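Local coordinates for putative cytoplasmic protein (Salmonella enterica subsp. enterica serovar Typhimurium, PDB 4J32), which is the type VI secretion effector Tae4, an NlpC/P60 papain-like cysteine peptidase that probably cleaves peptidoglycan and is bound here by its immunity protein Tai4, at residues Gly42-Asn47 / Ala79-Ala84. Numbering follows the deposited sequence.
Sequences GNVGKN and AKVSGA
The first turn of helix 42-49 stands on the end of strand 80-82, their local axes 6.2 Å apart at 110°, and Val44 N donates to Ser82 O over 3.0 Å. In this amidase, of the papain-like clan, the strand pairs with strand 88-90 in a two-stranded antiparallel hairpin, separate from the four-stranded sheet. Ser82 O lies at the N-terminal end of the helix and would probably be polarised by it. The bond from Val44 is bent, with an N-H...O angle of 149°, and the donor is tilted from the carbonyl plane. Gly42, with a positive phi, lies close against the Gly83-Ala84 peptide, its CA 3.8 Å from Gly83 C. A 2-ethoxyethanol molecule sits beside Gly42.

Of the side chains, Val44 and Val81 meet through single methyls, CG2 to CG2 at 3.6 Å, and Tyr89 of the neighbouring strand also packs on Val44. The other branch of Val81, CG1, beside its backbone N (chi1 -61°), rises to Asn47 ND2 at 4.0 Å. Phe53 of the same chain and Val51 of the Tai4 chain pack on both Val81 and Asn47. The Asn47 amide is gripped at both ends: OD1 accepts from His55 of that Tai4 chain, while ND2 turns back to Asn43 O at 2.8 Å. Asn43 O therefore takes two donors, Asn47 N and ND2, from opposite faces of its carbonyl plane. One water accepts from Asn43 N, donates a weak bond to Gly83 O, and is hydrogen-bonded to Ser82 OG at 2.7 Å.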
loop_
_atom_site.group_PDB
_atom_site.type_symbol
_atom_site.label_atom_id
_atom_site.label_comp_id
_atom_site.label_asym_id
_atom_site.label_seq_id
_atom_site.Cartn_x
_atom_site.Cartn_y
_atom_site.Cartn_z
ATOM N N GLY A 42 29.756 0.871 -7.093
ATOM C CA GLY A 42 29.800 -0.502 -6.595
ATOM C C GLY A 42 28.468 -0.940 -6.009
ATOM O O GLY A 42 27.395 -0.535 -6.495
ATOM N N ASN A 43 28.521 -1.776 -4.973
ATOM C CA ASN A 43 27.297 -2.252 -4.317
ATOM C C ASN A 43 26.508 -1.162 -3.592
ATOM O O ASN A 43 25.280 -1.249 -3.486
ATOM C CB ASN A 43 27.594 -3.425 -3.382
ATOM C CG ASN A 43 27.966 -4.701 -4.147
ATOM O OD1 ASN A 43 27.751 -4.800 -5.356
ATOM N ND2 ASN A 43 28.512 -5.681 -3.437
ATOM N N VAL A 44 27.209 -0.161 -3.067
ATOM C CA VAL A 44 26.545 1.033 -2.538
ATOM C C VAL A 44 25.619 1.637 -3.616
ATOM O O VAL A 44 24.405 1.822 -3.385
ATOM C CB VAL A 44 27.565 2.076 -2.004
ATOM C CG1 VAL A 44 26.881 3.422 -1.660
ATOM C CG2 VAL A 44 28.277 1.535 -0.749
ATOM N N GLY A 45 26.192 1.927 -4.775
ATOM C CA GLY A 45 25.409 2.453 -5.894
ATOM C C GLY A 45 24.253 1.575 -6.356
ATOM O O GLY A 45 23.138 2.060 -6.587
ATOM N N LYS A 46 24.518 0.278 -6.506
ATOM C CA LYS A 46 23.490 -0.679 -6.905
ATOM C C LYS A 46 22.299 -0.705 -5.948
ATOM O O LYS A 46 21.142 -0.724 -6.385
ATOM C CB LYS A 46 24.106 -2.071 -7.042
ATOM C CG LYS A 46 25.010 -2.155 -8.274
ATOM C CD LYS A 46 25.440 -3.569 -8.577
ATOM C CE LYS A 46 26.324 -3.587 -9.814
ATOM N NZ LYS A 46 27.051 -4.883 -9.927
ATOM N N ASN A 47 22.585 -0.690 -4.644
ATOM C CA ASN A 47 21.522 -0.681 -3.645
ATOM C C ASN A 47 20.750 0.615 -3.592
ATOM O O ASN A 47 19.537 0.605 -3.353
ATOM C CB ASN A 47 22.043 -1.058 -2.263
ATOM C CG ASN A 47 22.217 -2.556 -2.116
ATOM O OD1 ASN A 47 21.240 -3.294 -1.950
ATOM N ND2 ASN A 47 23.460 -3.018 -2.206
ATOM N N ALA A 79 26.446 -4.951 9.280
ATOM C CA ALA A 79 26.051 -5.086 7.887
ATOM C C ALA A 79 26.703 -3.976 7.048
ATOM O O ALA A 79 26.690 -2.806 7.430
ATOM C CB ALA A 79 24.516 -5.057 7.761
ATOM N N LYS A 80 27.301 -4.341 5.915
ATOM C CA LYS A 80 27.986 -3.354 5.083
ATOM C C LYS A 80 28.021 -3.850 3.644
ATOM O O LYS A 80 27.872 -5.046 3.396
ATOM C CB LYS A 80 29.424 -3.133 5.581
ATOM C CG LYS A 80 30.319 -4.372 5.438
ATOM C CD LYS A 80 31.645 -4.243 6.228
ATOM C CE LYS A 80 31.501 -4.634 7.691
ATOM N NZ LYS A 80 31.274 -6.109 7.849
ATOM N N VAL A 81 28.176 -2.909 2.720
ATOM C CA VAL A 81 28.336 -3.253 1.307
ATOM C C VAL A 81 29.541 -2.513 0.754
ATOM O O VAL A 81 29.898 -1.429 1.233
ATOM C CB VAL A 81 27.078 -2.934 0.455
ATOM C CG1 VAL A 81 25.859 -3.718 0.941
ATOM C CG2 VAL A 81 26.754 -1.456 0.491
ATOM N N SER A 82 30.136 -3.067 -0.298
ATOM C CA SER A 82 31.325 -2.454 -0.865
ATOM C C SER A 82 30.990 -1.304 -1.833
ATOM O O SER A 82 29.907 -1.287 -2.451
ATOM C CB SER A 82 32.205 -3.504 -1.527
ATOM O OG SER A 82 31.492 -4.231 -2.508
ATOM N N GLY A 83 31.896 -0.326 -1.915
ATOM C CA GLY A 83 31.864 0.683 -2.979
ATOM C C GLY A 83 32.696 0.275 -4.201
ATOM O O GLY A 83 33.334 -0.796 -4.224
ATOM N N ALA A 84 32.704 1.132 -5.222
ATOM C CA ALA A 84 33.587 0.917 -6.393
ATOM C C ALA A 84 35.075 0.903 -5.986
ATOM O O ALA A 84 35.899 0.305 -6.667
ATOM C CB ALA A 84 33.332 1.973 -7.456
HETATM O O HOH W 1 31.147 -2.959 -4.857
#